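Local coordinates for RagB/SusD domain protein (Flavobacterium johnsoniae, PDB 5J90), which binds chitin and, as a SusD-like outer membrane lipoprotein, probably captures the polysaccharide at the cell surface for a chitin utilization system, at residues A[319-324]-A[427-432]; A[41-46]-A[244-249]; A[213-218]-A[345-350]; A[206-211]-A[337-342]. One frame throughout, in Å; residues are numbered along the deposited sequence.

From the N terminus, the chain first closes a loop in interaction 2, which returns strand 244-247 to the loop before helix 46-54. Before that loop is complete, helix 196-213 and the turn after it have opened interactions 4 and 3, which both cross interaction 2. They also cross each other, joining helix 196-213 and the connection after it to helix 332-344 and the loop that follows; their centres lie about 7 Å apart. Interaction 1 opens after interaction 2 has closed, crosses interactions 3 and 4, and ties the loop before strand 326-328 to the end of helix 413-428. It touches interaction 2 through Glu431 and Gln41, and interaction 4 through Ala427 and Phe337.

Interaction 1: residues A[319-324]-A[427-432]; sequences GAVVRS and AGFPEG
Phe429 holds CG anti to the backbone N (chi1 -179°), and Val321 has CG1 anti to the carbonyl carbon (chi1 -65°), which leaves CG2 between the backbone N and the carbonyl carbon; ring and CG2 methyl are thereby brought together across the contact. Two turns meet here in the helix-rich SusD-like fold. Residues 320-322 form a short 3-10 segment, and the chain leaving helix 413-428 folds into a type VIa turn, with a cis peptide bond before Pro430 and a bond of 2.9 Å from Glu431 N to Gly428 O. Val321 CG2 comes to the edge of the ring, near its plane, 3.9 Å from Phe429 CE1, and the two side chains run at about a right angle. Beside them Val322 CG1 meets Pro430 CG at 4.0 Å, these two side chains slipping past one another in opposite directions. No hydrogen bond spans the segments, and the contact is wholly apolar.

Other aromatic residues pack against Phe429: its ring stacks with Tyr286 and meets Tyr63 edge-to-face. Next along the chain, Glu431 sits at the N-cap of helix 432-442 and accepts bonds from Gln433 N and Glu434 N, so the turn leads straight into a new helix. The cis bond folds the proline back on the residue before it, placing Pro430 CB over the centre of the Phe429 ring, 3.7 Å above its plane.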
loop_
_atom_site.group_PDB
_atom_site.type_symbol
_atom_site.label_atom_id
_atom_site.label_comp_id
_atom_site.label_asym_id
_atom_site.label_seq_id
_atom_site.Cartn_x
_atom_site.Cartn_y
_atom_site.Cartn_z
ATOM N N GLY A 319 -16.259 0.394 33.161
ATOM C CA GLY A 319 -17.503 0.261 33.904
ATOM C C GLY A 319 -18.231 -1.065 33.814
ATOM O O GLY A 319 -17.645 -2.114 33.499
ATOM N N ALA A 320 -19.529 -1.009 34.094
ATOM C CA ALA A 320 -20.350 -2.204 34.230
ATOM C C ALA A 320 -20.371 -3.121 33.010
ATOM O O ALA A 320 -20.638 -4.316 33.144
ATOM C CB ALA A 320 -21.777 -1.830 34.643
ATOM N N VAL A 321 -20.088 -2.579 31.822
ATOM C CA VAL A 321 -20.132 -3.406 30.614
ATOM C C VAL A 321 -19.131 -4.559 30.647
ATOM O O VAL A 321 -19.344 -5.573 29.984
ATOM C CB VAL A 321 -19.957 -2.596 29.297
ATOM C CG1 VAL A 321 -21.132 -1.637 29.092
ATOM C CG2 VAL A 321 -18.621 -1.872 29.259
ATOM N N VAL A 322 -18.051 -4.415 31.417
ATOM C CA VAL A 322 -17.095 -5.516 31.561
ATOM C C VAL A 322 -17.312 -6.360 32.812
ATOM O O VAL A 322 -16.656 -7.385 32.986
ATOM C CB VAL A 322 -15.620 -5.051 31.496
ATOM C CG1 VAL A 322 -15.342 -4.369 30.148
ATOM C CG2 VAL A 322 -15.270 -4.141 32.666
ATOM N N ARG A 323 -18.250 -5.946 33.665
ATOM C CA ARG A 323 -18.571 -6.725 34.862
ATOM C C ARG A 323 -19.686 -7.702 34.514
ATOM O O ARG A 323 -20.827 -7.584 34.968
ATOM C CB ARG A 323 -18.906 -5.806 36.043
ATOM C CG ARG A 323 -17.708 -4.930 36.425
ATOM C CD ARG A 323 -17.871 -4.240 37.779
ATOM N NE ARG A 323 -18.742 -3.070 37.736
ATOM C CZ ARG A 323 -18.330 -1.835 37.471
ATOM N NH1 ARG A 323 -17.057 -1.601 37.181
ATOM N NH2 ARG A 323 -19.195 -0.829 37.494
ATOM N N SER A 324 -19.326 -8.670 33.681
ATOM C CA SER A 324 -20.273 -9.561 33.042
ATOM C C SER A 324 -19.553 -10.821 32.596
ATOM O O SER A 324 -18.346 -10.789 32.299
ATOM C CB SER A 324 -20.859 -8.867 31.809
ATOM O OG SER A 324 -21.775 -9.706 31.138
ATOM N N ALA A 427 -20.274 2.446 19.620
ATOM C CA ALA A 427 -21.072 1.239 19.812
ATOM C C ALA A 427 -20.239 -0.010 20.103
ATOM O O ALA A 427 -20.703 -0.916 20.801
ATOM C CB ALA A 427 -21.985 1.008 18.602
ATOM N N GLY A 428 -19.017 -0.071 19.562
ATOM C CA GLY A 428 -18.214 -1.280 19.657
ATOM C C GLY A 428 -17.391 -1.417 20.926
ATOM O O GLY A 428 -16.762 -2.449 21.122
ATOM N N PHE A 429 -17.399 -0.395 21.784
ATOM C CA PHE A 429 -16.666 -0.454 23.043
ATOM C C PHE A 429 -17.141 -1.674 23.832
ATOM O O PHE A 429 -18.344 -1.952 23.860
ATOM C CB PHE A 429 -16.911 0.834 23.838
ATOM C CG PHE A 429 -16.176 0.882 25.148
ATOM C CD1 PHE A 429 -16.810 0.496 26.326
ATOM C CD2 PHE A 429 -14.858 1.306 25.205
ATOM C CE1 PHE A 429 -16.136 0.529 27.536
ATOM C CE2 PHE A 429 -14.178 1.339 26.416
ATOM C CZ PHE A 429 -14.824 0.948 27.581
ATOM N N PRO A 430 -16.214 -2.406 24.488
ATOM C CA PRO A 430 -14.774 -2.192 24.675
ATOM C C PRO A 430 -13.881 -3.022 23.734
ATOM O O PRO A 430 -12.716 -3.278 24.062
ATOM C CB PRO A 430 -14.568 -2.682 26.110
ATOM C CG PRO A 430 -15.470 -3.873 26.181
ATOM C CD PRO A 430 -16.686 -3.534 25.315
ATOM N N GLU A 431 -14.410 -3.442 22.589
ATOM C CA GLU A 431 -13.664 -4.340 21.694
ATOM C C GLU A 431 -12.678 -3.580 20.781
ATOM O O GLU A 431 -12.974 -3.231 19.635
ATOM C CB GLU A 431 -14.638 -5.208 20.889
ATOM C CG GLU A 431 -14.073 -6.559 20.456
ATOM C CD GLU A 431 -12.847 -6.418 19.568
ATOM O OE1 GLU A 431 -13.009 -6.238 18.338
ATOM O OE2 GLU A 431 -11.718 -6.470 20.098
ATOM N N GLY A 432 -11.488 -3.343 21.310
ATOM C CA GLY A 432 -10.540 -2.458 20.665
ATOM C C GLY A 432 -9.964 -2.916 19.339
ATOM O O GLY A 432 -9.557 -2.077 18.544
#

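Interaction 2: residues A[41-46]-A[244-249]; sequences QVLTPE and FKIVSP
This is a small, buried, purely apolar contact in which Leu43, from the loop leading to helix 46-54, lies against one side of a two-stranded antiparallel ribbon. The ribbon is formed by strands 244-247 and 326-328, one of the few patches of sheet in the helix-rich SusD-like fold. Leu43 meets it at the end of strand 244-247, where Ile246 and, just past the strand, Ser248 both direct their CB atoms toward the loop. Val247, between them, points its own CB away.

Leu43 touches both residues with a single methyl group. Its CG lies anti to the carbonyl carbon, and CD1 continues the chain in extended form (chi2 -174°), which makes it the far end of the side chain. CD1 rests 4.1 Å from Ile246 CG2 and 4.2 Å from Ser248 CB, bridging the two. Ile246 offers CG2 rather than its longer branch, and the two hydrocarbon chains cross obliquely. Leu43 also touches Ile327 of the partner strand, so it spans both strands of the ribbon.

The serine presents its methylene carbon to the leucine, while its hydroxyl is used locally: OG is hydrogen-bonded to Val250 N and Tyr251 N, the first of these bonds making an ST turn that follows the strand. On the other side of the contact, a cis peptide bond before Pro45 bends the loop into the N-cap of helix 46-54. Even at the closest pair of CA atoms the backbones stay apart, with 8.8 Å between Leu43 CA and Ser248 CA.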
loop_
_atom_site.group_PDB
_atom_site.type_symbol
_atom_site.label_atom_id
_atom_site.label_comp_id
_atom_site.label_asym_id
_atom_site.label_seq_id
_atom_site.Cartn_x
_atom_site.Cartn_y
_atom_site.Cartn_z
ATOM N N GLN A 41 -10.818 -13.729 22.337
ATOM C CA GLN A 41 -10.196 -12.947 23.395
ATOM C C GLN A 41 -9.891 -13.921 24.518
ATOM O O GLN A 41 -10.780 -14.649 24.966
ATOM C CB GLN A 41 -11.127 -11.844 23.899
ATOM C CG GLN A 41 -11.346 -10.766 22.870
ATOM C CD GLN A 41 -12.075 -9.573 23.437
ATOM O OE1 GLN A 41 -12.840 -9.689 24.398
ATOM N NE2 GLN A 41 -11.838 -8.410 22.854
ATOM N N VAL A 42 -8.641 -13.968 24.964
ATOM C CA VAL A 42 -8.281 -14.912 26.018
ATOM C C VAL A 42 -8.982 -14.547 27.319
ATOM O O VAL A 42 -8.742 -13.489 27.894
ATOM C CB VAL A 42 -6.762 -14.989 26.219
ATOM C CG1 VAL A 42 -6.434 -15.863 27.428
ATOM C CG2 VAL A 42 -6.100 -15.531 24.957
ATOM N N LEU A 43 -9.877 -15.420 27.771
ATOM C CA LEU A 43 -10.701 -15.090 28.924
ATOM C C LEU A 43 -9.962 -15.290 30.235
ATOM O O LEU A 43 -10.228 -14.586 31.214
ATOM C CB LEU A 43 -12.000 -15.894 28.899
ATOM C CG LEU A 43 -12.905 -15.604 27.704
ATOM C CD1 LEU A 43 -14.226 -16.345 27.854
ATOM C CD2 LEU A 43 -13.137 -14.108 27.522
ATOM N N THR A 44 -9.037 -16.246 30.253
ATOM C CA THR A 44 -8.254 -16.525 31.451
ATOM C C THR A 44 -6.901 -17.128 31.070
ATOM O O THR A 44 -6.798 -17.858 30.092
ATOM C CB THR A 44 -9.023 -17.480 32.399
ATOM O OG1 THR A 44 -8.423 -17.456 33.703
ATOM C CG2 THR A 44 -9.011 -18.899 31.861
ATOM N N PRO A 45 -5.848 -16.804 31.833
ATOM C CA PRO A 45 -5.840 -15.856 32.949
ATOM C C PRO A 45 -5.909 -14.407 32.464
ATOM O O PRO A 45 -5.592 -14.128 31.303
ATOM C CB PRO A 45 -4.494 -16.129 33.627
ATOM C CG PRO A 45 -3.626 -16.608 32.527
ATOM C CD PRO A 45 -4.512 -17.364 31.567
ATOM N N GLU A 46 -6.309 -13.499 33.347
ATOM C CA GLU A 46 -6.492 -12.100 32.985
ATOM C C GLU A 46 -5.206 -11.447 32.496
ATOM O O GLU A 46 -5.248 -10.573 31.618
ATOM C CB GLU A 46 -7.091 -11.306 34.149
ATOM C CG GLU A 46 -8.413 -11.864 34.679
ATOM C CD GLU A 46 -8.235 -12.863 35.812
ATOM O OE1 GLU A 46 -7.137 -13.445 35.949
ATOM O OE2 GLU A 46 -9.208 -13.066 36.574
ATOM N N PHE A 244 -23.009 -11.390 18.140
ATOM C CA PHE A 244 -22.087 -12.475 18.455
ATOM C C PHE A 244 -21.383 -12.170 19.767
ATOM O O PHE A 244 -20.725 -11.135 19.917
ATOM C CB PHE A 244 -21.058 -12.688 17.338
ATOM C CG PHE A 244 -20.235 -13.923 17.529
ATOM C CD1 PHE A 244 -20.805 -15.175 17.382
ATOM C CD2 PHE A 244 -18.900 -13.838 17.890
ATOM C CE1 PHE A 244 -20.057 -16.326 17.578
ATOM C CE2 PHE A 244 -18.150 -14.990 18.090
ATOM C CZ PHE A 244 -18.735 -16.228 17.933
ATOM N N LYS A 245 -21.543 -13.074 20.727
ATOM C CA LYS A 245 -20.954 -12.905 22.052
ATOM C C LYS A 245 -20.556 -14.263 22.608
ATOM O O LYS A 245 -21.141 -15.295 22.253
ATOM C CB LYS A 245 -21.941 -12.222 23.007
ATOM C CG LYS A 245 -23.224 -13.015 23.258
ATOM C CD LYS A 245 -24.183 -12.235 24.151
ATOM C CE LYS A 245 -25.491 -12.966 24.345
ATOM N NZ LYS A 245 -26.444 -12.113 25.128
ATOM N N ILE A 246 -19.548 -14.256 23.470
ATOM C CA ILE A 246 -19.213 -15.434 24.247
ATOM C C ILE A 246 -19.948 -15.347 25.573
ATOM O O ILE A 246 -19.809 -14.368 26.303
ATOM C CB ILE A 246 -17.700 -15.528 24.513
ATOM C CG1 ILE A 246 -16.909 -15.373 23.204
ATOM C CG2 ILE A 246 -17.378 -16.844 25.224
ATOM C CD1 ILE A 246 -17.177 -16.455 22.171
ATOM N N VAL A 247 -20.759 -16.360 25.857
ATOM C CA VAL A 247 -21.441 -16.455 27.140
ATOM C C VAL A 247 -20.670 -17.474 27.965
ATOM O O VAL A 247 -20.826 -18.683 27.781
ATOM C CB VAL A 247 -22.903 -16.897 26.951
ATOM C CG1 VAL A 247 -23.602 -17.010 28.299
ATOM C CG2 VAL A 247 -23.648 -15.912 26.045
ATOM N N SER A 248 -19.794 -16.992 28.840
ATOM C CA SER A 248 -18.972 -17.913 29.617
ATOM C C SER A 248 -19.748 -18.470 30.806
ATOM O O SER A 248 -20.398 -17.722 31.537
ATOM C CB SER A 248 -17.706 -17.231 30.119
ATOM O OG SER A 248 -16.918 -18.138 30.877
ATOM N N PRO A 249 -19.683 -19.788 31.002
ATOM C CA PRO A 249 -20.318 -20.327 32.214
ATOM C C PRO A 249 -19.544 -19.988 33.479
ATOM O O PRO A 249 -20.108 -20.119 34.567
ATOM C CB PRO A 249 -20.306 -21.839 31.975
ATOM C CG PRO A 249 -19.161 -22.062 31.010
ATOM C CD PRO A 249 -19.152 -20.845 30.122
#

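Interaction 3: residues A[213-218]-A[345-350]; sequences RIVKVK and RGWNMG
Arg345 runs past Trp347 and then along Val215, which it meets from CD to the guanidinium, the side chains of Arg345 and Val215 approaching from opposite directions. Its CB lies 3.8 Å above the plane of the Trp347 ring, offset toward the rim. From there the chain runs extended through CG (chi2 -178°), and CD packs 3.8 Å from Val215 CG2. NE stays beside the same methyl, and at the tip Val215 CG1 sits over one face of the guanidinium, 3.8 Å above the plane and displaced toward its rim. Its nitrogens have polar partners outside the two segments: NH2 forms a salt bridge with Glu341 and NH1 a hydrogen bond with Asn507 O. A leucine in place of Arg345 would probably leave Glu341 with one arginine mate fewer and Val215 CG1 without the flat group it packs against.

Val215 thus fits into the corner formed by the guanidinium and the indole. Its CG2, anti to the backbone N, also presses obliquely on the far end of the indole, 3.6 Å from Trp347 CH2. The other neighbours of Trp347 include Ala226 and Glu227 of helix 219-231.

Gly346, at a positive phi of 85°, lets the chain turn sharply between the arginine and the tryptophan. Arrangement and sequence fit a Schellman motif ending helix 332-344, here docked on the connection between helices 196-213 and 219-231, a loop-to-loop packing within the helical scaffold of a SusD-like protein.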
loop_
_atom_site.group_PDB
_atom_site.type_symbol
_atom_site.label_atom_id
_atom_site.label_comp_id
_atom_site.label_asym_id
_atom_site.label_seq_id
_atom_site.Cartn_x
_atom_site.Cartn_y
_atom_site.Cartn_z
ATOM N N ARG A 213 -13.458 -4.023 5.023
ATOM C CA ARG A 213 -12.037 -3.875 5.333
ATOM C C ARG A 213 -11.188 -3.667 4.088
ATOM O O ARG A 213 -10.211 -2.915 4.129
ATOM C CB ARG A 213 -11.508 -5.103 6.086
ATOM C CG ARG A 213 -10.072 -4.933 6.586
ATOM C CD ARG A 213 -10.037 -4.302 7.983
ATOM N NE ARG A 213 -10.368 -5.306 8.996
ATOM C CZ ARG A 213 -11.348 -5.209 9.890
ATOM N NH1 ARG A 213 -11.552 -6.209 10.737
ATOM N NH2 ARG A 213 -12.129 -4.130 9.959
ATOM N N ILE A 214 -11.548 -4.352 3.005
ATOM C CA ILE A 214 -10.695 -4.361 1.817
ATOM C C ILE A 214 -11.143 -3.368 0.743
ATOM O O ILE A 214 -10.658 -3.419 -0.388
ATOM C CB ILE A 214 -10.549 -5.788 1.227
ATOM C CG1 ILE A 214 -11.871 -6.304 0.647
ATOM C CG2 ILE A 214 -10.012 -6.738 2.298
ATOM C CD1 ILE A 214 -11.716 -7.579 -0.174
ATOM N N VAL A 215 -12.023 -2.435 1.095
ATOM C CA VAL A 215 -12.574 -1.541 0.069
ATOM C C VAL A 215 -11.540 -0.615 -0.592
ATOM O O VAL A 215 -11.730 -0.212 -1.747
ATOM C CB VAL A 215 -13.785 -0.740 0.614
ATOM C CG1 VAL A 215 -13.344 0.342 1.587
ATOM C CG2 VAL A 215 -14.586 -0.137 -0.540
ATOM N N LYS A 216 -10.463 -0.267 0.110
ATOM C CA LYS A 216 -9.430 0.587 -0.493
ATOM C C LYS A 216 -8.478 -0.195 -1.386
ATOM O O LYS A 216 -7.999 0.335 -2.388
ATOM C CB LYS A 216 -8.644 1.387 0.567
ATOM C CG LYS A 216 -9.533 2.240 1.465
ATOM C CD LYS A 216 -8.857 3.482 2.061
ATOM C CE LYS A 216 -7.663 3.139 2.896
ATOM N NZ LYS A 216 -7.178 4.366 3.626
ATOM N N VAL A 217 -8.182 -1.442 -1.038
ATOM C CA VAL A 217 -7.212 -2.218 -1.802
ATOM C C VAL A 217 -7.869 -2.981 -2.961
ATOM O O VAL A 217 -7.275 -3.136 -4.030
ATOM C CB VAL A 217 -6.396 -3.171 -0.873
ATOM C CG1 VAL A 217 -7.271 -4.282 -0.313
ATOM C CG2 VAL A 217 -5.201 -3.759 -1.614
ATOM N N LYS A 218 -9.098 -3.451 -2.761
ATOM C CA LYS A 218 -9.820 -4.228 -3.768
ATOM C C LYS A 218 -11.304 -3.854 -3.742
ATOM O O LYS A 218 -12.141 -4.658 -3.313
ATOM C CB LYS A 218 -9.711 -5.733 -3.480
ATOM C CG LYS A 218 -8.543 -6.499 -4.101
ATOM C CD LYS A 218 -8.761 -8.011 -3.907
ATOM C CE LYS A 218 -7.561 -8.868 -4.318
ATOM N NZ LYS A 218 -7.821 -10.331 -4.057
ATOM N N ARG A 345 -21.451 4.108 -0.529
ATOM C CA ARG A 345 -20.688 3.662 -1.686
ATOM C C ARG A 345 -21.568 3.210 -2.852
ATOM O O ARG A 345 -21.067 2.836 -3.912
ATOM C CB ARG A 345 -19.711 2.552 -1.272
ATOM C CG ARG A 345 -18.715 3.031 -0.224
ATOM C CD ARG A 345 -17.697 1.952 0.161
ATOM N NE ARG A 345 -16.818 2.454 1.212
ATOM C CZ ARG A 345 -15.796 3.280 0.998
ATOM N NH1 ARG A 345 -15.492 3.674 -0.231
ATOM N NH2 ARG A 345 -15.078 3.719 2.011
ATOM N N GLY A 346 -22.886 3.259 -2.665
ATOM C CA GLY A 346 -23.812 2.899 -3.729
ATOM C C GLY A 346 -24.118 1.414 -3.832
ATOM O O GLY A 346 -24.667 0.947 -4.828
ATOM N N TRP A 347 -23.763 0.654 -2.798
ATOM C CA TRP A 347 -23.941 -0.793 -2.832
ATOM C C TRP A 347 -25.336 -1.234 -2.389
ATOM O O TRP A 347 -26.048 -0.477 -1.725
ATOM C CB TRP A 347 -22.900 -1.468 -1.937
ATOM C CG TRP A 347 -21.476 -1.210 -2.322
ATOM C CD1 TRP A 347 -21.009 -0.610 -3.460
ATOM C CD2 TRP A 347 -20.324 -1.554 -1.548
ATOM N NE1 TRP A 347 -19.632 -0.573 -3.445
ATOM C CE2 TRP A 347 -19.189 -1.142 -2.279
ATOM C CE3 TRP A 347 -20.142 -2.178 -0.306
ATOM C CZ2 TRP A 347 -17.889 -1.330 -1.803
ATOM C CZ3 TRP A 347 -18.844 -2.367 0.158
ATOM C CH2 TRP A 347 -17.743 -1.936 -0.583
ATOM N N ASN A 348 -25.701 -2.464 -2.729
ATOM C CA ASN A 348 -27.031 -2.993 -2.422
ATOM C C ASN A 348 -27.135 -3.447 -0.977
ATOM O O ASN A 348 -26.935 -4.631 -0.675
ATOM C CB ASN A 348 -27.371 -4.170 -3.336
ATOM C CG ASN A 348 -27.590 -3.757 -4.766
ATOM O OD1 ASN A 348 -27.828 -2.584 -5.057
ATOM N ND2 ASN A 348 -27.529 -4.726 -5.673
ATOM N N MET A 349 -27.468 -2.505 -0.099
ATOM C CA MET A 349 -27.404 -2.738 1.342
ATOM C C MET A 349 -28.763 -2.797 2.032
ATOM O O MET A 349 -28.842 -3.199 3.182
ATOM C CB MET A 349 -26.556 -1.652 2.015
ATOM C CG MET A 349 -25.089 -1.651 1.595
ATOM S SD MET A 349 -24.141 -3.046 2.280
ATOM C CE MET A 349 -24.018 -4.132 0.856
ATOM N N GLY A 350 -29.832 -2.391 1.350
ATOM C CA GLY A 350 -31.136 -2.302 1.988
ATOM C C GLY A 350 -31.183 -1.073 2.872
ATOM O O GLY A 350 -30.748 -1.097 4.026
#

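Interaction 4: residues A[206-211]-A[337-342]; sequences LRLRLA and FLRAEG
Where Leu208 meets Leu338, segments 206-211 and 337-342, both fully helical, cross at 46° with their axes 10.3 Å apart, and the backbones come nearest at Arg209 and Leu338, whose CA atoms are 6.9 Å apart. The two leucines carry the contact, sliding past each other in opposite directions. Leu208 keeps CG anti to its backbone N (chi1 -179°), which carries CD2 out to Leu338 CB at 3.6 Å. The same methyl also reaches Arg339 CG, at 4.0 Å, so that it lies against two successive residues of the facing helix. Leu338 replies with CD1, which approaches the backbone of the other helix itself and comes 3.8 Å from Arg209 N.

These helices, 196-213 and 332-344, belong to the alpha-helical scaffold of the SusD-like family, whose sequences fall in the TPR clan. Leu208 also touches Ala226 and Ala229 of helix 219-231, so it packs between two helices. Were Leu208 cut back to an alanine, a gap is likely to open beside Leu338 CB, and Arg339 CG would probably lose one of its apolar neighbours.

Of their side chains, both arginines give the inner carbons to the interface. Arg209, bent at chi3, leads its charged end away to a salt bridge with Glu334 and a hydrogen bond with His128. Arg339 crosses Leu208 at about a right angle and, beyond its own bend, NE donates to Met349 O in the loop after helix 332-344. Its side chain also touches Val236 and Leu238, and Arg209 CB lies 4.1 Å from Leu338 CD1.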
loop_
_atom_site.group_PDB
_atom_site.type_symbol
_atom_site.label_atom_id
_atom_site.label_comp_id
_atom_site.label_asym_id
_atom_site.label_seq_id
_atom_site.Cartn_x
_atom_site.Cartn_y
_atom_site.Cartn_z
ATOM N N LEU A 206 -20.010 -11.188 9.411
ATOM C CA LEU A 206 -18.550 -11.258 9.411
ATOM C C LEU A 206 -18.017 -11.070 7.987
ATOM O O LEU A 206 -17.032 -10.344 7.787
ATOM C CB LEU A 206 -18.105 -12.599 10.000
ATOM C CG LEU A 206 -16.617 -12.906 10.131
ATOM C CD1 LEU A 206 -15.873 -11.780 10.820
ATOM C CD2 LEU A 206 -16.434 -14.234 10.877
ATOM N N ARG A 207 -18.667 -11.690 6.996
ATOM C CA ARG A 207 -18.298 -11.444 5.604
ATOM C C ARG A 207 -18.385 -9.952 5.265
ATOM O O ARG A 207 -17.504 -9.408 4.611
ATOM C CB ARG A 207 -19.191 -12.230 4.634
ATOM C CG ARG A 207 -18.771 -12.021 3.173
ATOM C CD ARG A 207 -19.772 -12.581 2.146
ATOM N NE ARG A 207 -20.149 -13.959 2.433
ATOM C CZ ARG A 207 -19.380 -15.024 2.229
ATOM N NH1 ARG A 207 -18.156 -14.900 1.718
ATOM N NH2 ARG A 207 -19.840 -16.231 2.560
ATOM N N LEU A 208 -19.456 -9.297 5.705
ATOM C CA LEU A 208 -19.617 -7.873 5.444
ATOM C C LEU A 208 -18.502 -7.041 6.079
ATOM O O LEU A 208 -17.976 -6.113 5.445
ATOM C CB LEU A 208 -21.008 -7.402 5.907
ATOM C CG LEU A 208 -21.362 -5.927 5.683
ATOM C CD1 LEU A 208 -21.306 -5.556 4.195
ATOM C CD2 LEU A 208 -22.743 -5.626 6.260
ATOM N N ARG A 209 -18.121 -7.375 7.312
ATOM C CA ARG A 209 -16.986 -6.722 7.954
ATOM C C ARG A 209 -15.710 -6.881 7.123
ATOM O O ARG A 209 -14.994 -5.906 6.878
ATOM C CB ARG A 209 -16.772 -7.292 9.364
ATOM C CG ARG A 209 -15.475 -6.803 10.007
ATOM C CD ARG A 209 -15.131 -7.556 11.287
ATOM N NE ARG A 209 -15.949 -7.113 12.419
ATOM C CZ ARG A 209 -15.822 -7.602 13.645
ATOM N NH1 ARG A 209 -14.927 -8.551 13.887
ATOM N NH2 ARG A 209 -16.595 -7.151 14.627
ATOM N N LEU A 210 -15.424 -8.107 6.708
ATOM C CA LEU A 210 -14.193 -8.375 5.956
ATOM C C LEU A 210 -14.220 -7.703 4.581
ATOM O O LEU A 210 -13.189 -7.223 4.084
ATOM C CB LEU A 210 -13.945 -9.882 5.826
ATOM C CG LEU A 210 -13.734 -10.619 7.147
ATOM C CD1 LEU A 210 -13.542 -12.110 6.893
ATOM C CD2 LEU A 210 -12.582 -10.041 7.949
ATOM N N ALA A 211 -15.407 -7.638 3.981
ATOM C CA ALA A 211 -15.572 -6.961 2.704
ATOM C C ALA A 211 -15.264 -5.465 2.816
ATOM O O ALA A 211 -14.513 -4.913 2.009
ATOM C CB ALA A 211 -16.979 -7.193 2.172
ATOM N N PHE A 337 -23.986 -0.027 10.745
ATOM C CA PHE A 337 -22.977 0.944 10.331
ATOM C C PHE A 337 -22.179 0.456 9.121
ATOM O O PHE A 337 -21.745 1.264 8.296
ATOM C CB PHE A 337 -22.057 1.312 11.498
ATOM C CG PHE A 337 -22.772 2.001 12.639
ATOM C CD1 PHE A 337 -23.537 3.142 12.410
ATOM C CD2 PHE A 337 -22.697 1.501 13.928
ATOM C CE1 PHE A 337 -24.209 3.778 13.464
ATOM C CE2 PHE A 337 -23.366 2.132 14.973
ATOM C CZ PHE A 337 -24.113 3.270 14.738
ATOM N N LEU A 338 -22.012 -0.860 9.002
ATOM C CA LEU A 338 -21.405 -1.429 7.805
ATOM C C LEU A 338 -22.319 -1.180 6.605
ATOM O O LEU A 338 -21.857 -0.737 5.552
ATOM C CB LEU A 338 -21.167 -2.927 7.990
ATOM C CG LEU A 338 -19.926 -3.260 8.816
ATOM C CD1 LEU A 338 -19.997 -4.697 9.264
ATOM C CD2 LEU A 338 -18.671 -3.015 7.988
ATOM N N ARG A 339 -23.610 -1.459 6.770
ATOM C CA ARG A 339 -24.565 -1.220 5.690
ATOM C C ARG A 339 -24.665 0.264 5.342
ATOM O O ARG A 339 -24.785 0.613 4.166
ATOM C CB ARG A 339 -25.940 -1.792 6.039
ATOM C CG ARG A 339 -25.985 -3.321 6.079
ATOM C CD ARG A 339 -27.250 -3.812 6.795
ATOM N NE ARG A 339 -28.437 -3.524 6.015
ATOM C CZ ARG A 339 -29.678 -3.479 6.493
ATOM N NH1 ARG A 339 -29.950 -3.678 7.785
ATOM N NH2 ARG A 339 -30.663 -3.218 5.661
ATOM N N ALA A 340 -24.591 1.136 6.345
ATOM C CA ALA A 340 -24.628 2.576 6.103
ATOM C C ALA A 340 -23.467 3.009 5.216
ATOM O O ALA A 340 -23.656 3.753 4.250
ATOM C CB ALA A 340 -24.625 3.355 7.421
ATOM N N GLU A 341 -22.258 2.544 5.533
ATOM C CA GLU A 341 -21.110 2.861 4.700
ATOM C C GLU A 341 -21.268 2.261 3.295
ATOM O O GLU A 341 -20.953 2.914 2.294
ATOM C CB GLU A 341 -19.818 2.364 5.340
ATOM C CG GLU A 341 -18.625 2.631 4.428
ATOM C CD GLU A 341 -17.275 2.311 5.036
ATOM O OE1 GLU A 341 -17.187 1.927 6.222
ATOM O OE2 GLU A 341 -16.280 2.464 4.294
ATOM N N GLY A 342 -21.748 1.024 3.209
ATOM C CA GLY A 342 -22.016 0.408 1.921
ATOM C C GLY A 342 -22.983 1.240 1.095
ATOM O O GLY A 342 -22.811 1.382 -0.124
#